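Local structure of ORF 37 (Human herpesvirus 8 type M, 3POV) at residues S342-L347 with A361-N366; T408-K413 with L438-P443. The protein cuts DNA as both an endonuclease and an exonuclease, processing branched or non-linear viral DNA intermediates so that mature unit-length genomes can be packaged. All coordinates share one frame; numbering follows the deposited sequence.

In the fold
Both contacts are antiparallel strand pairings in one mixed beta-sheet, where the strands run in the order 243-250, 403-412, 435-443, 342-347 and 359-369. Contact 1 (342-347 with 361-366) is completed first along the chain, and contact 2 (408-413 with 438-443) follows it. Their centres lie about 10 Å apart, because strands 342-347 and 435-443 are themselves neighbours; Ser342 OG reaches Thr442 OG1 across that seam. Contact 2 sits beside strand 243-250, which carries the magnesium ligands Glu246 and Ile247, whereas contact 1 extends the sheet away from the metal. Together they carry the sheet from the nuclease centre of this PD-(D/E)XK-clan enzyme to a hairpin farther out.

Contact 1 (S342-L347 with A361-N366)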
ATOM      1  N   SER A 342       7.899  17.670   8.642  1.00 48.32           N
ATOM      2  CA  SER A 342       7.243  17.557   7.347  1.00 42.00           C
ATOM      3  C   SER A 342       7.614  18.731   6.453  1.00 41.30           C
ATOM      4  O   SER A 342       8.136  19.738   6.924  1.00 43.42           O
ATOM      5  CB  SER A 342       5.724  17.532   7.515  1.00 41.81           C
ATOM      6  OG  SER A 342       5.285  16.399   8.234  1.00 39.91           O
ATOM      7  N   ASP A 343       7.344  18.589   5.160  1.00 40.74           N
ATOM      8  CA  ASP A 343       7.425  19.702   4.225  1.00 40.76           C
ATOM      9  C   ASP A 343       6.028  20.043   3.734  1.00 40.80           C
ATOM     10  O   ASP A 343       5.324  19.194   3.184  1.00 40.06           O
ATOM     11  CB  ASP A 343       8.318  19.356   3.035  1.00 48.67           C
ATOM     12  CG  ASP A 343       9.771  19.199   3.425  1.00 60.78           C
ATOM     13  OD1 ASP A 343      10.416  20.224   3.732  1.00 61.29           O
ATOM     14  OD2 ASP A 343      10.269  18.052   3.421  1.00 70.01           O
ATOM     15  N   VAL A 344       5.625  21.291   3.944  1.00 42.66           N
ATOM     16  CA  VAL A 344       4.306  21.757   3.524  1.00 36.63           C
ATOM     17  C   VAL A 344       4.402  22.551   2.223  1.00 34.32           C
ATOM     18  O   VAL A 344       5.139  23.528   2.134  1.00 47.01           O
ATOM     19  CB  VAL A 344       3.662  22.643   4.609  1.00 34.48           C
ATOM     20  CG1 VAL A 344       2.228  22.979   4.239  1.00 33.10           C
ATOM     21  CG2 VAL A 344       3.717  21.949   5.963  1.00 25.79           C
ATOM     22  N   TYR A 345       3.656  22.127   1.211  1.00 31.95           N
ATOM     23  CA  TYR A 345       3.630  22.839  -0.061  1.00 37.18           C
ATOM     24  C   TYR A 345       2.272  23.473  -0.323  1.00 34.71           C
ATOM     25  O   TYR A 345       1.284  22.780  -0.550  1.00 36.51           O
ATOM     26  CB  TYR A 345       3.980  21.906  -1.224  1.00 44.07           C
ATOM     27  CG  TYR A 345       5.334  21.262  -1.106  1.00 46.71           C
ATOM     28  CD1 TYR A 345       6.446  21.822  -1.718  1.00 53.94           C
ATOM     29  CD2 TYR A 345       5.503  20.096  -0.376  1.00 47.77           C
ATOM     30  CE1 TYR A 345       7.692  21.237  -1.606  1.00 57.50           C
ATOM     31  CE2 TYR A 345       6.740  19.503  -0.258  1.00 57.79           C
ATOM     32  CZ  TYR A 345       7.832  20.075  -0.875  1.00 62.84           C
ATOM     33  OH  TYR A 345       9.067  19.479  -0.759  1.00 69.61           O
ATOM     34  N   VAL A 346       2.234  24.798  -0.286  1.00 37.94           N
ATOM     35  CA  VAL A 346       1.052  25.538  -0.694  1.00 33.13           C
ATOM     36  C   VAL A 346       1.069  25.644  -2.212  1.00 35.33           C
ATOM     37  O   VAL A 346       2.019  26.165  -2.796  1.00 36.67           O
ATOM     38  CB  VAL A 346       1.024  26.955  -0.073  1.00 34.81           C
ATOM     39  CG1 VAL A 346      -0.127  27.781  -0.658  1.00 30.84           C
ATOM     40  CG2 VAL A 346       0.911  26.872   1.441  1.00 28.15           C
ATOM     41  N   LEU A 347       0.025  25.138  -2.855  1.00 37.27           N
ATOM     42  CA  LEU A 347      -0.041  25.159  -4.311  1.00 42.80           C
ATOM     43  C   LEU A 347      -0.733  26.425  -4.806  1.00 46.56           C
ATOM     44  O   LEU A 347      -1.652  26.931  -4.159  1.00 43.36           O
ATOM     45  CB  LEU A 347      -0.779  23.923  -4.827  1.00 39.45           C
ATOM     46  CG  LEU A 347      -0.208  22.582  -4.352  1.00 33.77           C
ATOM     47  CD1 LEU A 347      -1.056  21.426  -4.843  1.00 28.74           C
ATOM     48  CD2 LEU A 347       1.228  22.429  -4.809  1.00 30.46           C
ATOM     49  N   ALA A 361       4.518  28.315  -2.224  1.00 51.15           N
ATOM     50  CA  ALA A 361       5.432  28.399  -1.092  1.00 38.19           C
ATOM     51  C   ALA A 361       5.690  27.027  -0.482  1.00 42.75           C
ATOM     52  O   ALA A 361       4.826  26.150  -0.503  1.00 39.99           O
ATOM     53  CB  ALA A 361       4.889  29.344  -0.042  1.00 31.62           C
ATOM     54  N   ARG A 362       6.888  26.854   0.061  1.00 49.88           N
ATOM     55  CA  ARG A 362       7.285  25.611   0.703  1.00 51.06           C
ATOM     56  C   ARG A 362       7.910  25.919   2.052  1.00 49.80           C
ATOM     57  O   ARG A 362       8.871  26.680   2.136  1.00 54.81           O
ATOM     58  CB  ARG A 362       8.300  24.867  -0.163  1.00 59.05           C
ATOM     59  CG  ARG A 362       9.020  23.749   0.568  1.00 72.81           C
ATOM     60  CD  ARG A 362      10.511  23.749   0.254  1.00 82.37           C
ATOM     61  NE  ARG A 362      10.893  22.661  -0.644  1.00 85.72           N
ATOM     62  CZ  ARG A 362      11.309  21.466  -0.234  1.00 84.26           C
ATOM     63  NH1 ARG A 362      11.639  20.533  -1.117  1.00 80.31           N
ATOM     64  NH2 ARG A 362      11.394  21.202   1.063  1.00 87.18           N
ATOM     65  N   PHE A 363       7.366  25.338   3.111  1.00 41.93           N
ATOM     66  CA  PHE A 363       7.952  25.524   4.430  1.00 41.90           C
ATOM     67  C   PHE A 363       7.886  24.249   5.253  1.00 52.16           C
ATOM     68  O   PHE A 363       7.062  23.370   5.001  1.00 60.36           O
ATOM     69  CB  PHE A 363       7.283  26.682   5.176  1.00 31.22           C
ATOM     70  CG  PHE A 363       5.797  26.519   5.352  1.00 39.89           C
ATOM     71  CD1 PHE A 363       5.269  26.076   6.557  1.00 39.28           C
ATOM     72  CD2 PHE A 363       4.929  26.813   4.314  1.00 46.42           C
ATOM     73  CE1 PHE A 363       3.900  25.932   6.719  1.00 42.39           C
ATOM     74  CE2 PHE A 363       3.560  26.665   4.469  1.00 48.99           C
ATOM     75  CZ  PHE A 363       3.045  26.224   5.674  1.00 44.86           C
ATOM     76  N   LYS A 364       8.768  24.151   6.237  1.00 54.78           N
ATOM     77  CA  LYS A 364       8.782  22.999   7.115  1.00 56.91           C
ATOM     78  C   LYS A 364       7.806  23.203   8.265  1.00 56.87           C
ATOM     79  O   LYS A 364       7.444  24.334   8.595  1.00 57.72           O
ATOM     80  CB  LYS A 364      10.197  22.749   7.633  1.00 59.95           C
ATOM     81  CG  LYS A 364      11.241  22.668   6.525  1.00 64.95           C
ATOM     82  CD  LYS A 364      12.423  21.803   6.928  1.00 68.37           C
ATOM     83  CE  LYS A 364      12.126  20.323   6.723  1.00 65.11           C
ATOM     84  NZ  LYS A 364      12.400  19.883   5.326  1.00 59.03           N
ATOM     85  N   ALA A 365       7.366  22.100   8.860  1.00 55.99           N
ATOM     86  CA  ALA A 365       6.475  22.161  10.009  1.00 54.88           C
ATOM     87  C   ALA A 365       6.740  20.993  10.950  1.00 58.06           C
ATOM     88  O   ALA A 365       6.910  19.858  10.506  1.00 55.95           O
ATOM     89  CB  ALA A 365       5.014  22.168   9.561  1.00 40.60           C
ATOM     90  N   ASN A 366       6.778  21.279  12.248  1.00 58.99           N
ATOM     91  CA  ASN A 366       6.884  20.235  13.258  1.00 58.96           C
ATOM     92  C   ASN A 366       5.575  19.459  13.399  1.00 53.69           C
ATOM     93  O   ASN A 366       4.918  19.489  14.442  1.00 49.34           O
ATOM     94  CB  ASN A 366       7.324  20.817  14.605  1.00 64.73           C
ATOM     95  CG  ASN A 366       6.436  21.956  15.067  1.00 64.67           C
ATOM     96  OD1 ASN A 366       5.731  22.572  14.269  1.00 66.52           O
ATOM     97  ND2 ASN A 366       6.469  22.243  16.362  1.00 61.28           N
TER
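Asp343 reaches across to two cations of the neighbouring strand, and the same oxygen serves both: OD1 forms salt bridges with Lys364 NZ (2.6 Å) and Arg362 NH2 (3.0 Å). The ammonium meets OD1 on its syn side, 24° out of the carboxylate plane, while the guanidinium brings NH2 edge-on, its plane turned 73° from the carboxylate. Lys364 gets there by bending at its third and fourth torsions. Arg362, bent at its second and third, runs alongside Tyr345, so that the phenol end, CZ and OH, lies over one guanidinium face, the two planes steeply inclined; Tyr345 OH is 2.8 Å from Arg362 NH1, at too poor an angle for a hydrogen bond. These charges suit the solvent-facing parts of this side.

The backbone polar groups are satisfied in antiparallel pairs. Val344 and Phe363 exchange two good bonds, the shorter from Val344 N to Phe363 O at 2.7 Å. Ser342 and Ala365 share one sound bond and one weak one, as do Val346 and Ala361. On its other edge strand 342-347 bonds to strand 435-443 through Asp343 and Tyr345.

The opposite face is largely apolar, with Ser342 at one end, its OG held by Thr442 OG1 and Leu367 O. The Phe363 ring lies across Val344, whose CB makes a CH-pi contact 3.9 Å from the ring centroid; a chi1 of 58° puts the ring between its own backbone N and carbonyl carbon. Small Ala365 leaves room for Val344 CG2, and Leu279 of helix 276-283 packs on both Val344 and Phe363.

One face thus carries the salt-bridge network beside buried Tyr345, the other a mainly apolar cluster around Val344 and Phe363. Two cations around one carboxylate should favour its ionised form and tie the strands together beyond their backbone ladder.

Contact 2 (T408-K413 with L438-P443); sequences TGFFRK and LLIVTP
Thr408 and Ile440 face each other as a hydrogen-bonded antiparallel pair. Thr408 N gives a nearly straight bond to Ile440 O (3.1 Å, 171° at the hydrogen), and Thr408 O takes Ile440 N in return at 3.0 Å. Leu439 also swings its CD2 methyl to 3.2 Å from Thr408 O, its CG lying opposite the backbone N (chi1 -168°). A beta-branched threonine fits an extended strand, and its hydroxyl has a weak bond to Tyr305. The Thr408 side chain lies about 7 Å from a bound magnesium ion.

Gly409 follows, opposite Leu439 in a non-hydrogen-bonded pair. Its CA-H approaches Leu438 O, while its backbone polar groups turn the other way, to Lys248 and Arg250 of strand 243-250. The lack of a side chain leaves room for the ring of Phe411 on this side of the strand.

At Phe410 the pairing resumes: its N bonds to Leu438 O at 2.9 Å, and the return bond from Leu438 N is weak. The ring slants across both neighbours on its face of the sheet. CB meets Leu438 CB at 3.7 Å, and CE2 comes within 3.5 Å of Ile440 CD1, whose extended chain (chi2 179°) carries that methyl out to the ring. One large aromatic therefore spans two aliphatic residues of the adjacent strand.

Beyond Phe410 the pairing passes to residues Ile435 to Thr437 of strand 435-443, while the Phe411 side chain packs on the ring of Phe251 and on helix 181-197.

This is a buried antiparallel pair in the central mixed sheet of a PD-(D/E)XK nuclease, directly beside the strand that supplies metal ligands Glu246 and Ile247.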
ATOM      1  N   THR A 408       0.597  13.492   1.034  1.00 31.71           N
ATOM      2  CA  THR A 408      -0.848  13.676   1.072  1.00 34.23           C
ATOM      3  C   THR A 408      -1.282  14.957   0.371  1.00 38.04           C
ATOM      4  O   THR A 408      -0.782  16.048   0.660  1.00 39.74           O
ATOM      5  CB  THR A 408      -1.374  13.686   2.510  1.00 33.42           C
ATOM      6  OG1 THR A 408      -0.977  12.475   3.165  1.00 40.93           O
ATOM      7  CG2 THR A 408      -2.896  13.783   2.519  1.00 31.82           C
ATOM      8  N   GLY A 409      -2.212  14.812  -0.561  1.00 36.23           N
ATOM      9  CA  GLY A 409      -2.776  15.958  -1.244  1.00 33.96           C
ATOM     10  C   GLY A 409      -4.086  16.349  -0.596  1.00 33.04           C
ATOM     11  O   GLY A 409      -4.909  15.488  -0.275  1.00 32.88           O
ATOM     12  N   PHE A 410      -4.262  17.650  -0.386  1.00 33.71           N
ATOM     13  CA  PHE A 410      -5.536  18.199   0.080  1.00 37.21           C
ATOM     14  C   PHE A 410      -6.303  18.795  -1.098  1.00 35.87           C
ATOM     15  O   PHE A 410      -5.788  19.647  -1.818  1.00 41.09           O
ATOM     16  CB  PHE A 410      -5.303  19.236   1.185  1.00 32.43           C
ATOM     17  CG  PHE A 410      -4.754  18.646   2.455  1.00 34.14           C
ATOM     18  CD1 PHE A 410      -5.571  18.448   3.556  1.00 35.53           C
ATOM     19  CD2 PHE A 410      -3.429  18.252   2.535  1.00 34.10           C
ATOM     20  CE1 PHE A 410      -5.072  17.885   4.722  1.00 40.18           C
ATOM     21  CE2 PHE A 410      -2.924  17.690   3.701  1.00 35.44           C
ATOM     22  CZ  PHE A 410      -3.745  17.506   4.795  1.00 32.90           C
ATOM     23  N   PHE A 411      -7.531  18.330  -1.293  1.00 34.52           N
ATOM     24  CA  PHE A 411      -8.325  18.689  -2.466  1.00 34.52           C
ATOM     25  C   PHE A 411      -9.552  19.528  -2.114  1.00 33.61           C
ATOM     26  O   PHE A 411     -10.039  19.478  -0.988  1.00 42.01           O
ATOM     27  CB  PHE A 411      -8.782  17.418  -3.194  1.00 32.85           C
ATOM     28  CG  PHE A 411      -7.673  16.674  -3.881  1.00 37.02           C
ATOM     29  CD1 PHE A 411      -7.431  16.861  -5.234  1.00 36.60           C
ATOM     30  CD2 PHE A 411      -6.875  15.779  -3.176  1.00 37.55           C
ATOM     31  CE1 PHE A 411      -6.413  16.175  -5.876  1.00 39.58           C
ATOM     32  CE2 PHE A 411      -5.851  15.092  -3.810  1.00 37.40           C
ATOM     33  CZ  PHE A 411      -5.620  15.287  -5.162  1.00 41.63           C
ATOM     34  N   ARG A 412     -10.048  20.289  -3.087  1.00 33.29           N
ATOM     35  CA  ARG A 412     -11.330  20.997  -2.963  1.00 38.10           C
ATOM     36  C   ARG A 412     -12.134  20.804  -4.245  1.00 34.67           C
ATOM     37  O   ARG A 412     -11.559  20.607  -5.320  1.00 27.99           O
ATOM     38  CB  ARG A 412     -11.137  22.500  -2.685  1.00 29.16           C
ATOM     39  CG  ARG A 412     -10.507  23.283  -3.843  1.00 29.51           C
ATOM     40  CD  ARG A 412     -10.444  24.791  -3.573  1.00 31.59           C
ATOM     41  NE  ARG A 412      -9.696  25.499  -4.610  1.00 24.66           N
ATOM     42  CZ  ARG A 412     -10.215  25.899  -5.771  1.00 35.84           C
ATOM     43  NH1 ARG A 412     -11.496  25.666  -6.047  1.00 27.36           N
ATOM     44  NH2 ARG A 412      -9.456  26.530  -6.661  1.00 30.23           N
ATOM     45  N   LYS A 413     -13.457  20.843  -4.134  1.00 34.20           N
ATOM     46  CA  LYS A 413     -14.304  20.721  -5.317  1.00 37.19           C
ATOM     47  C   LYS A 413     -14.108  21.936  -6.210  1.00 31.48           C
ATOM     48  O   LYS A 413     -13.909  23.045  -5.712  1.00 26.14           O
ATOM     49  CB  LYS A 413     -15.775  20.589  -4.926  1.00 41.40           C
ATOM     50  CG  LYS A 413     -16.080  19.375  -4.065  1.00 54.67           C
ATOM     51  CD  LYS A 413     -17.572  19.245  -3.802  1.00 65.74           C
ATOM     52  CE  LYS A 413     -17.870  18.046  -2.915  1.00 74.20           C
ATOM     53  NZ  LYS A 413     -17.263  18.199  -1.563  1.00 81.24           N
ATOM     54  N   LEU A 438      -3.177  21.816  -1.218  1.00 48.06           N
ATOM     55  CA  LEU A 438      -2.020  21.587  -0.361  1.00 45.93           C
ATOM     56  C   LEU A 438      -1.347  20.250  -0.663  1.00 44.18           C
ATOM     57  O   LEU A 438      -2.007  19.286  -1.050  1.00 39.88           O
ATOM     58  CB  LEU A 438      -2.450  21.572   1.104  1.00 44.94           C
ATOM     59  CG  LEU A 438      -2.257  22.782   2.009  1.00 45.37           C
ATOM     60  CD1 LEU A 438      -2.504  22.346   3.444  1.00 38.22           C
ATOM     61  CD2 LEU A 438      -0.863  23.373   1.862  1.00 53.01           C
ATOM     62  N   LEU A 439      -0.035  20.194  -0.455  1.00 42.35           N
ATOM     63  CA  LEU A 439       0.712  18.944  -0.543  1.00 36.38           C
ATOM     64  C   LEU A 439       1.666  18.838   0.643  1.00 38.54           C
ATOM     65  O   LEU A 439       2.614  19.610   0.752  1.00 42.34           O
ATOM     66  CB  LEU A 439       1.482  18.865  -1.866  1.00 32.67           C
ATOM     67  CG  LEU A 439       2.109  17.523  -2.286  1.00 39.92           C
ATOM     68  CD1 LEU A 439       3.589  17.454  -1.953  1.00 35.25           C
ATOM     69  CD2 LEU A 439       1.362  16.320  -1.706  1.00 38.53           C
ATOM     70  N   ILE A 440       1.401  17.892   1.538  1.00 35.58           N
ATOM     71  CA  ILE A 440       2.246  17.700   2.715  1.00 36.32           C
ATOM     72  C   ILE A 440       3.046  16.397   2.658  1.00 34.54           C
ATOM     73  O   ILE A 440       2.478  15.306   2.635  1.00 27.83           O
ATOM     74  CB  ILE A 440       1.417  17.732   4.012  1.00 39.67           C
ATOM     75  CG1 ILE A 440       0.647  19.054   4.105  1.00 41.26           C
ATOM     76  CG2 ILE A 440       2.321  17.508   5.239  1.00 23.51           C
ATOM     77  CD1 ILE A 440      -0.224  19.186   5.332  1.00 38.91           C
ATOM     78  N   VAL A 441       4.370  16.525   2.633  1.00 32.54           N
ATOM     79  CA  VAL A 441       5.258  15.372   2.651  1.00 29.53           C
ATOM     80  C   VAL A 441       5.806  15.132   4.053  1.00 29.31           C
ATOM     81  O   VAL A 441       6.477  15.992   4.620  1.00 29.65           O
ATOM     82  CB  VAL A 441       6.435  15.555   1.684  1.00 37.05           C
ATOM     83  CG1 VAL A 441       7.363  14.344   1.746  1.00 27.69           C
ATOM     84  CG2 VAL A 441       5.930  15.772   0.265  1.00 41.26           C
ATOM     85  N   THR A 442       5.523  13.953   4.601  1.00 34.94           N
ATOM     86  CA  THR A 442       5.921  13.612   5.968  1.00 39.74           C
ATOM     87  C   THR A 442       6.798  12.351   6.038  1.00 39.83           C
ATOM     88  O   THR A 442       6.379  11.263   5.627  1.00 29.72           O
ATOM     89  CB  THR A 442       4.678  13.407   6.859  1.00 39.25           C
ATOM     90  OG1 THR A 442       3.856  14.574   6.801  1.00 45.49           O
ATOM     91  CG2 THR A 442       5.075  13.144   8.303  1.00 33.06           C
ATOM     92  N   PRO A 443       8.020  12.490   6.575  1.00 47.90           N
ATOM     93  CA  PRO A 443       8.914  11.333   6.700  1.00 49.44           C
ATOM     94  C   PRO A 443       8.371  10.303   7.683  1.00 45.38           C
ATOM     95  O   PRO A 443       7.609  10.664   8.588  1.00 43.12           O
ATOM     96  CB  PRO A 443      10.206  11.946   7.244  1.00 48.53           C
ATOM     97  CG  PRO A 443       9.767  13.187   7.938  1.00 53.75           C
ATOM     98  CD  PRO A 443       8.625  13.717   7.119  1.00 49.04           C
TER